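Local structure of spore cortex-lytic enzyme (Bacillus cereus ATCC 14579, 6TCI) at residues Q5-G10 and E14-L19; R22-G27 and G31-V36; W43-F48 and A62-M67. The protein probably acts as an N-acetylmuramyl-L-alanine amidase that hydrolyses the spore cortex during germination, this chain being its N-terminal, putative peptidoglycan-binding domain. All blocks are in the same frame, centred on the assembly; numbering follows the deposited sequence.

Contact 1: residues Q5-G10 and E14-L19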
loop_
_atom_site.group_PDB
_atom_site.type_symbol
_atom_site.label_atom_id
_atom_site.label_comp_id
_atom_site.label_asym_id
_atom_site.label_seq_id
_atom_site.Cartn_x
_atom_site.Cartn_y
_atom_site.Cartn_z
ATOM N N GLN A 5 8.754 1.126 -9.244
ATOM C CA GLN A 5 7.549 1.061 -10.059
ATOM C C GLN A 5 6.334 1.414 -9.215
ATOM O O GLN A 5 6.250 1.042 -8.041
ATOM C CB GLN A 5 7.366 -0.338 -10.646
ATOM C CG GLN A 5 8.572 -0.833 -11.416
ATOM C CD GLN A 5 8.827 -0.012 -12.661
ATOM O OE1 GLN A 5 8.200 -0.229 -13.697
ATOM N NE2 GLN A 5 9.748 0.945 -12.564
ATOM N N VAL A 6 5.395 2.142 -9.820
ATOM C CA VAL A 6 4.153 2.478 -9.135
ATOM C C VAL A 6 3.359 1.204 -8.890
ATOM O O VAL A 6 3.194 0.375 -9.794
ATOM C CB VAL A 6 3.343 3.475 -9.981
ATOM C CG1 VAL A 6 1.947 3.670 -9.405
ATOM C CG2 VAL A 6 4.066 4.817 -10.079
ATOM N N ILE A 7 2.858 1.037 -7.663
ATOM C CA ILE A 7 2.052 -0.125 -7.297
ATOM C C ILE A 7 0.590 0.263 -7.422
ATOM O O ILE A 7 0.137 1.217 -6.776
ATOM C CB ILE A 7 2.356 -0.604 -5.870
ATOM C CG1 ILE A 7 3.849 -0.520 -5.548
ATOM C CG2 ILE A 7 1.839 -2.024 -5.669
ATOM C CD1 ILE A 7 4.152 -0.893 -4.102
ATOM N N GLN A 8 -0.161 -0.475 -8.238
ATOM C CA GLN A 8 -1.556 -0.126 -8.458
ATOM C C GLN A 8 -2.368 -1.387 -8.699
ATOM O O GLN A 8 -1.829 -2.486 -8.841
ATOM C CB GLN A 8 -1.711 0.841 -9.628
ATOM C CG GLN A 8 -1.351 0.225 -10.946
ATOM C CD GLN A 8 -1.788 1.092 -12.100
ATOM O OE1 GLN A 8 -0.965 1.566 -12.877
ATOM N NE2 GLN A 8 -3.093 1.313 -12.212
ATOM N N ARG A 9 -3.679 -1.190 -8.773
ATOM C CA ARG A 9 -4.624 -2.266 -9.023
ATOM C C ARG A 9 -4.188 -3.129 -10.199
ATOM O O ARG A 9 -3.780 -2.620 -11.250
ATOM C CB ARG A 9 -5.976 -1.623 -9.301
ATOM C CG ARG A 9 -6.984 -2.499 -9.944
ATOM C CD ARG A 9 -8.132 -1.649 -10.388
ATOM N NE ARG A 9 -9.279 -2.468 -10.680
ATOM C CZ ARG A 9 -10.486 -1.959 -10.867
ATOM N NH1 ARG A 9 -10.647 -0.645 -10.790
ATOM N NH2 ARG A 9 -11.509 -2.751 -11.132
ATOM N N GLY A 10 -4.270 -4.450 -10.011
ATOM C CA GLY A 10 -3.866 -5.405 -11.016
ATOM C C GLY A 10 -2.453 -5.918 -10.858
ATOM O O GLY A 10 -2.114 -6.957 -11.436
ATOM N N GLU A 14 6.139 -9.127 -5.435
ATOM C CA GLU A 14 6.839 -8.761 -4.205
ATOM C C GLU A 14 6.454 -7.376 -3.698
ATOM O O GLU A 14 6.307 -7.188 -2.485
ATOM C CB GLU A 14 8.349 -8.894 -4.405
ATOM C CG GLU A 14 8.793 -10.333 -4.593
ATOM C CD GLU A 14 9.862 -10.749 -3.608
ATOM O OE1 GLU A 14 11.055 -10.522 -3.900
ATOM O OE2 GLU A 14 9.510 -11.309 -2.550
ATOM N N ASP A 15 6.315 -6.385 -4.590
ATOM C CA ASP A 15 5.929 -5.049 -4.137
ATOM C C ASP A 15 4.559 -5.076 -3.480
ATOM O O ASP A 15 4.324 -4.370 -2.496
ATOM C CB ASP A 15 5.882 -4.064 -5.307
ATOM C CG ASP A 15 7.224 -3.428 -5.614
ATOM O OD1 ASP A 15 8.177 -3.566 -4.817
ATOM O OD2 ASP A 15 7.318 -2.769 -6.674
ATOM N N VAL A 16 3.636 -5.874 -4.025
ATOM C CA VAL A 16 2.291 -5.943 -3.462
ATOM C C VAL A 16 2.299 -6.649 -2.110
ATOM O O VAL A 16 1.579 -6.248 -1.186
ATOM C CB VAL A 16 1.322 -6.603 -4.456
ATOM C CG1 VAL A 16 -0.081 -6.673 -3.866
ATOM C CG2 VAL A 16 1.313 -5.845 -5.769
ATOM N N ILE A 17 3.080 -7.728 -1.982
ATOM C CA ILE A 17 3.227 -8.393 -0.686
ATOM C C ILE A 17 3.713 -7.410 0.373
ATOM O O ILE A 17 3.159 -7.338 1.475
ATOM C CB ILE A 17 4.162 -9.610 -0.794
ATOM C CG1 ILE A 17 3.563 -10.672 -1.711
ATOM C CG2 ILE A 17 4.404 -10.210 0.584
ATOM C CD1 ILE A 17 4.542 -11.737 -2.123
ATOM N N GLU A 18 4.766 -6.645 0.062
ATOM C CA GLU A 18 5.267 -5.689 1.048
ATOM C C GLU A 18 4.249 -4.590 1.326
ATOM O O GLU A 18 4.072 -4.183 2.483
ATOM C CB GLU A 18 6.602 -5.091 0.612
ATOM C CG GLU A 18 7.105 -4.032 1.577
ATOM C CD GLU A 18 8.534 -3.615 1.324
ATOM O OE1 GLU A 18 9.244 -4.320 0.574
ATOM O OE2 GLU A 18 8.938 -2.565 1.873
ATOM N N LEU A 19 3.564 -4.107 0.284
ATOM C CA LEU A 19 2.546 -3.076 0.470
ATOM C C LEU A 19 1.429 -3.569 1.387
ATOM O O LEU A 19 1.041 -2.882 2.344
ATOM C CB LEU A 19 1.975 -2.661 -0.886
ATOM C CG LEU A 19 0.810 -1.665 -0.823
ATOM C CD1 LEU A 19 1.320 -0.314 -0.415
ATOM C CD2 LEU A 19 0.112 -1.568 -2.174
#
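I7 meets D15, V16 and L19 where the N-terminal loop of this small helical peptidoglycan-binding domain passes over the first turns of helix 14-25. The CA atoms come closest at I7 and V16, 7.0 Å apart. Nearly all of the contact is apolar, and I7 is its centre.

The two branches of I7 go to different neighbours. The ethyl branch serves D15. Its CD1 lies 3.8 Å from D15 CB, so it meets the methylene and not the carboxylate. The same methyl is also 3.8 Å from the carbonyl O of D15, which brings it against the helix backbone. The CG2 branch lies 3.9 Å from V16 CG2 and 3.9 Å from L19 CD2, so one methyl bridges two residues of the helix. I7 and L19 point in opposite directions and pass each other, meeting through one methyl of each. The first torsion of I7 sorts the branches: with chi1 at -39°, CG1 sits beside the backbone N while CG2 is anti to it. I7, V16 and L19 are all buried. K65 of helix 62-71 and F2 add further contacts to I7.

Polar groups play a smaller part across the two segments. D15 OD2 is 4.2 Å from Q5 O, too far for a bond. Q5 O instead probably accepts from K65 NZ, at a doubtfully short distance. The carboxylate is held by S3, whose OG bonds to D15 OD2 and also to the backbone N of Q5. One serine thus links the start of the loop to the helix. The backbone of I7 is hydrogen-bonded to that of A60, so the loop is also tied to the chain just before helix 62-71.

Within the helix the routine bonding is intact, with L19 N 2.9 Å from D15 O.

Contact 2: residues R22-G27 and G31-V36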
loop_
_atom_site.group_PDB
_atom_site.type_symbol
_atom_site.label_atom_id
_atom_site.label_comp_id
_atom_site.label_asym_id
_atom_site.label_seq_id
_atom_site.Cartn_x
_atom_site.Cartn_y
_atom_site.Cartn_z
ATOM N N ARG A 22 2.810 -3.980 5.033
ATOM C CA ARG A 22 2.965 -2.720 5.757
ATOM C C ARG A 22 1.609 -2.121 6.109
ATOM O O ARG A 22 1.415 -1.620 7.225
ATOM C CB ARG A 22 3.800 -1.733 4.945
ATOM C CG ARG A 22 5.280 -2.085 4.906
ATOM C CD ARG A 22 6.092 -1.010 4.197
ATOM N NE ARG A 22 7.499 -1.372 4.017
ATOM C CZ ARG A 22 8.459 -1.143 4.908
ATOM N NH1 ARG A 22 8.182 -0.556 6.074
ATOM N NH2 ARG A 22 9.709 -1.494 4.631
ATOM N N LEU A 23 0.652 -2.172 5.177
ATOM C CA LEU A 23 -0.682 -1.660 5.473
ATOM C C LEU A 23 -1.346 -2.469 6.580
ATOM O O LEU A 23 -2.105 -1.921 7.382
ATOM C CB LEU A 23 -1.550 -1.654 4.214
ATOM C CG LEU A 23 -1.203 -0.627 3.135
ATOM C CD1 LEU A 23 -1.986 -0.906 1.868
ATOM C CD2 LEU A 23 -1.499 0.776 3.620
ATOM N N LYS A 24 -1.089 -3.778 6.628
ATOM C CA LYS A 24 -1.645 -4.592 7.705
ATOM C C LYS A 24 -1.032 -4.210 9.045
ATOM O O LYS A 24 -1.747 -4.054 10.042
ATOM C CB LYS A 24 -1.427 -6.074 7.409
ATOM C CG LYS A 24 -1.867 -6.991 8.543
ATOM C CD LYS A 24 -1.772 -8.449 8.133
ATOM C CE LYS A 24 -2.819 -8.797 7.096
ATOM N NZ LYS A 24 -4.196 -8.638 7.643
ATOM N N TYR A 25 0.293 -4.038 9.078
ATOM C CA TYR A 25 0.975 -3.655 10.310
ATOM C C TYR A 25 0.442 -2.337 10.851
ATOM O O TYR A 25 0.365 -2.145 12.071
ATOM C CB TYR A 25 2.477 -3.556 10.035
ATOM C CG TYR A 25 3.342 -3.482 11.274
ATOM C CD1 TYR A 25 3.619 -4.618 12.020
ATOM C CD2 TYR A 25 3.894 -2.275 11.688
ATOM C CE1 TYR A 25 4.415 -4.558 13.137
ATOM C CE2 TYR A 25 4.689 -2.204 12.817
ATOM C CZ TYR A 25 4.949 -3.353 13.535
ATOM O OH TYR A 25 5.739 -3.307 14.662
ATOM N N ASN A 26 0.067 -1.425 9.958
ATOM C CA ASN A 26 -0.483 -0.131 10.327
ATOM C C ASN A 26 -1.980 -0.172 10.615
ATOM O O ASN A 26 -2.541 0.848 11.028
ATOM C CB ASN A 26 -0.177 0.911 9.238
ATOM C CG ASN A 26 1.158 1.601 9.452
ATOM O OD1 ASN A 26 1.334 2.336 10.415
ATOM N ND2 ASN A 26 2.092 1.395 8.531
ATOM N N GLY A 27 -2.644 -1.310 10.402
ATOM C CA GLY A 27 -4.052 -1.459 10.725
ATOM C C GLY A 27 -5.020 -1.094 9.622
ATOM O O GLY A 27 -6.206 -0.882 9.906
ATOM N N GLY A 31 -7.314 -8.161 5.040
ATOM C CA GLY A 31 -7.414 -9.451 4.393
ATOM C C GLY A 31 -6.129 -10.253 4.458
ATOM O O GLY A 31 -5.174 -9.927 5.167
ATOM N N LYS A 32 -6.119 -11.344 3.697
ATOM C CA LYS A 32 -4.941 -12.190 3.609
ATOM C C LYS A 32 -3.907 -11.502 2.732
ATOM O O LYS A 32 -4.238 -10.981 1.659
ATOM C CB LYS A 32 -5.306 -13.546 3.005
ATOM C CG LYS A 32 -4.196 -14.580 3.092
ATOM N N VAL A 33 -2.659 -11.480 3.192
ATOM C CA VAL A 33 -1.575 -10.998 2.348
ATOM C C VAL A 33 -1.363 -12.031 1.255
ATOM O O VAL A 33 -0.786 -13.097 1.497
ATOM C CB VAL A 33 -0.290 -10.728 3.150
ATOM C CG1 VAL A 33 0.842 -10.353 2.206
ATOM C CG2 VAL A 33 -0.529 -9.626 4.174
ATOM N N ASP A 34 -1.855 -11.737 0.052
ATOM C CA ASP A 34 -1.769 -12.670 -1.058
ATOM C C ASP A 34 -0.935 -12.154 -2.219
ATOM O O ASP A 34 -0.725 -12.898 -3.184
ATOM C CB ASP A 34 -3.168 -13.084 -1.538
ATOM C CG ASP A 34 -4.002 -11.907 -2.031
ATOM O OD1 ASP A 34 -3.477 -10.780 -2.137
ATOM O OD2 ASP A 34 -5.201 -12.114 -2.312
ATOM N N GLY A 35 -0.461 -10.912 -2.161
ATOM C CA GLY A 35 0.347 -10.386 -3.241
ATOM C C GLY A 35 -0.407 -10.006 -4.496
ATOM O O GLY A 35 0.226 -9.790 -5.529
ATOM N N VAL A 36 -1.734 -9.900 -4.442
ATOM C CA VAL A 36 -2.546 -9.496 -5.588
ATOM C C VAL A 36 -3.292 -8.219 -5.215
ATOM O O VAL A 36 -4.029 -8.195 -4.222
ATOM C CB VAL A 36 -3.527 -10.603 -6.010
ATOM C CG1 VAL A 36 -4.384 -10.143 -7.178
ATOM C CG2 VAL A 36 -2.767 -11.863 -6.381
#
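K24 folds its side chain over to reach a loop carbonyl, and its NZ donates to G31 O at 3.0 Å. The lysine sits in the last turn of helix 14-25, which ends in a Schellman motif at G27, in the helical peptidoglycan-binding domain. Its acceptor lies in the loop leading to helix 39-51.

The K24 chain is extended through chi2, then bends at chi3 (-70°) and again at chi4. The bends bring NZ round to G31. The ammonium approaches G31 O at a C=O...N angle of 148°, tilted 16° from the carbonyl plane. NZ also bonds to Y29 O, so one lysine holds two carbonyls of the same loop.

The carbon next to the charge is used as well. K24 CE packs 3.8 Å from V33 CG2, the two chains lying at a slant to each other. V33 also touches I17, Q20 and S21, earlier on the same helix. The contact is at the surface, and it is small.

Each segment has its own turn. At the helix end G27 has positive phi, and its N bonds to K24 O at 2.9 Å. In the loop, D34 makes an Asx turn. Its OD1 bonds to Q20 NE2 of helix 14-25, and is met from above the carboxylate plane by V36 N, 3.0 Å away.

Contact 3: residues W43-F48 and A62-M67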
loop_
_atom_site.group_PDB
_atom_site.type_symbol
_atom_site.label_atom_id
_atom_site.label_comp_id
_atom_site.label_asym_id
_atom_site.label_seq_id
_atom_site.Cartn_x
_atom_site.Cartn_y
_atom_site.Cartn_z
ATOM N N TRP A 43 -8.725 -0.191 -1.177
ATOM C CA TRP A 43 -9.407 0.423 -0.040
ATOM C C TRP A 43 -8.429 0.752 1.085
ATOM O O TRP A 43 -8.399 1.882 1.592
ATOM C CB TRP A 43 -10.490 -0.546 0.437
ATOM C CG TRP A 43 -11.246 -0.156 1.670
ATOM C CD1 TRP A 43 -11.218 -0.796 2.873
ATOM C CD2 TRP A 43 -12.180 0.921 1.810
ATOM N NE1 TRP A 43 -12.056 -0.174 3.763
ATOM C CE2 TRP A 43 -12.659 0.886 3.138
ATOM C CE3 TRP A 43 -12.643 1.923 0.954
ATOM C CZ2 TRP A 43 -13.587 1.806 3.624
ATOM C CZ3 TRP A 43 -13.562 2.841 1.442
ATOM C CH2 TRP A 43 -14.025 2.772 2.763
ATOM N N ALA A 44 -7.625 -0.233 1.496
ATOM C CA ALA A 44 -6.653 -0.006 2.563
ATOM C C ALA A 44 -5.694 1.118 2.207
ATOM O O ALA A 44 -5.375 1.964 3.049
ATOM C CB ALA A 44 -5.867 -1.289 2.834
ATOM N N LEU A 45 -5.205 1.132 0.964
ATOM C CA LEU A 45 -4.223 2.138 0.581
ATOM C C LEU A 45 -4.835 3.529 0.564
ATOM O O LEU A 45 -4.209 4.489 1.026
ATOM C CB LEU A 45 -3.608 1.791 -0.777
ATOM C CG LEU A 45 -2.559 2.786 -1.295
ATOM C CD1 LEU A 45 -1.403 2.972 -0.314
ATOM C CD2 LEU A 45 -2.050 2.384 -2.684
ATOM N N ARG A 46 -6.065 3.656 0.059
ATOM C CA ARG A 46 -6.718 4.962 0.081
ATOM C C ARG A 46 -6.949 5.452 1.509
ATOM O O ARG A 46 -6.781 6.642 1.794
ATOM C CB ARG A 46 -8.015 4.913 -0.723
ATOM C CG ARG A 46 -7.768 4.771 -2.206
ATOM C CD ARG A 46 -9.067 4.559 -2.945
ATOM N NE ARG A 46 -9.988 5.662 -2.698
ATOM C CZ ARG A 46 -10.134 6.709 -3.507
ATOM N NH1 ARG A 46 -9.447 6.790 -4.642
ATOM N NH2 ARG A 46 -10.963 7.680 -3.175
ATOM N N ASN A 47 -7.332 4.553 2.420
ATOM C CA ASN A 47 -7.521 4.966 3.811
ATOM C C ASN A 47 -6.201 5.383 4.443
ATOM O O ASN A 47 -6.160 6.323 5.248
ATOM C CB ASN A 47 -8.167 3.833 4.603
ATOM C CG ASN A 47 -9.625 3.663 4.267
ATOM O OD1 ASN A 47 -10.296 4.623 3.883
ATOM N ND2 ASN A 47 -10.125 2.442 4.392
ATOM N N PHE A 48 -5.111 4.692 4.095
ATOM C CA PHE A 48 -3.794 5.105 4.562
ATOM C C PHE A 48 -3.443 6.489 4.034
ATOM O O PHE A 48 -2.971 7.352 4.783
ATOM C CB PHE A 48 -2.737 4.089 4.124
ATOM C CG PHE A 48 -1.339 4.553 4.372
ATOM C CD1 PHE A 48 -0.768 4.401 5.624
ATOM C CD2 PHE A 48 -0.605 5.176 3.379
ATOM C CE1 PHE A 48 0.506 4.848 5.883
ATOM C CE2 PHE A 48 0.684 5.623 3.635
ATOM C CZ PHE A 48 1.231 5.460 4.894
ATOM N N ALA A 62 6.175 7.222 -5.389
ATOM C CA ALA A 62 7.316 7.453 -4.499
ATOM C C ALA A 62 6.887 8.048 -3.161
ATOM O O ALA A 62 7.320 7.587 -2.098
ATOM C CB ALA A 62 8.346 8.353 -5.184
ATOM N N LYS A 63 6.017 9.062 -3.182
ATOM C CA LYS A 63 5.678 9.746 -1.938
ATOM C C LYS A 63 4.859 8.854 -1.012
ATOM O O LYS A 63 5.060 8.862 0.212
ATOM C CB LYS A 63 4.955 11.057 -2.236
ATOM C CG LYS A 63 5.904 12.213 -2.543
ATOM C CD LYS A 63 5.363 13.118 -3.636
ATOM N N THR A 64 3.947 8.062 -1.575
ATOM C CA THR A 64 3.154 7.151 -0.758
ATOM C C THR A 64 4.022 6.040 -0.183
ATOM O O THR A 64 3.892 5.691 0.998
ATOM C CB THR A 64 2.005 6.572 -1.587
ATOM O OG1 THR A 64 1.085 7.619 -1.908
ATOM C CG2 THR A 64 1.253 5.507 -0.798
ATOM N N LYS A 65 4.904 5.459 -0.999
ATOM C CA LYS A 65 5.806 4.431 -0.480
ATOM C C LYS A 65 6.685 4.982 0.632
ATOM O O LYS A 65 6.884 4.324 1.661
ATOM C CB LYS A 65 6.701 3.893 -1.592
ATOM C CG LYS A 65 5.989 3.066 -2.632
ATOM C CD LYS A 65 6.907 2.897 -3.818
ATOM C CE LYS A 65 6.250 2.178 -4.963
ATOM N NZ LYS A 65 7.192 2.110 -6.116
ATOM N N GLN A 66 7.240 6.180 0.433
ATOM C CA GLN A 66 8.111 6.758 1.450
ATOM C C GLN A 66 7.355 6.989 2.749
ATOM O O GLN A 66 7.887 6.738 3.839
ATOM C CB GLN A 66 8.722 8.060 0.937
ATOM C CG GLN A 66 9.815 7.838 -0.099
ATOM C CD GLN A 66 10.062 9.055 -0.966
ATOM O OE1 GLN A 66 9.634 10.164 -0.637
ATOM N NE2 GLN A 66 10.749 8.852 -2.087
ATOM N N MET A 67 6.104 7.448 2.651
ATOM C CA MET A 67 5.295 7.646 3.847
ATOM C C MET A 67 4.987 6.320 4.534
ATOM O O MET A 67 4.996 6.239 5.766
ATOM C CB MET A 67 4.004 8.375 3.478
ATOM C CG MET A 67 3.125 8.719 4.665
ATOM S SD MET A 67 3.750 10.116 5.618
ATOM C CE MET A 67 3.487 11.454 4.461
#
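Two helices, 39-51 and 62-71, are packed together here by L45 and F48 of the first against T64 and M67 of the second. The segments run nearly at right angles, 82° between their directions, with the axes 11.8 Å apart at closest. That spacing is wide, and large side chains fill it. The backbones are nearest at F48 and T64.

F48 does most of the work. The far end of its ring reaches the second helix. CZ lies 3.8 Å from M67 CG, and CE2 is 4.1 Å from the same atom. The methylene comes at the ring obliquely. F48 CZ also lies 3.9 Å from M67 C, so the ring end also touches the backbone, and M67 O lies in the ring plane at its edge. On the T64 side, F48 CE2 is 4.2 Å from the carbonyl O of T64.

M67 uses only the base of its chain on this partner. The bend at chi2 (76°) carries the sulfur off from the ring.

These helices are two of the three in the peptidoglycan-binding domain, and their meeting lies in its buried centre. The third, helix 14-25, sends L23 against A44, L45 and F48. F48 also touches L68 and A71 further along helix 62-71, and its ring stacks with that of F52.

L45 and T64 make a second, smaller meeting. L45 CD1 lies 3.7 Å from T64 CG2, methyl to methyl. At chi1 -67° the threonine has CG2 anti to the backbone N, on the side of L45, and OG1 beside that N. OG1 accepts from Q49 NE2, a side-chain bond back to helix 39-51.

From the N terminus, contact 1 comes first: the loop 5-10 is closed onto the start of helix 14-25. Contact 2 follows, where the end of that helix holds the loop 31-36. Contact 3 then closes the longer excursion between helices 39-51 and 62-71. The three are in series; none nests in or crosses another. They still touch in space. Contacts 1 and 2 share helix 14-25, and V16 and I17 pack on G35. Contacts 1 and 3 also meet where L19 CD1 comes near L45 CD1, and contact 2 reaches contact 3 through L23. Together the contacts join the N-terminal loop, the loop between the first two helices and all three helices.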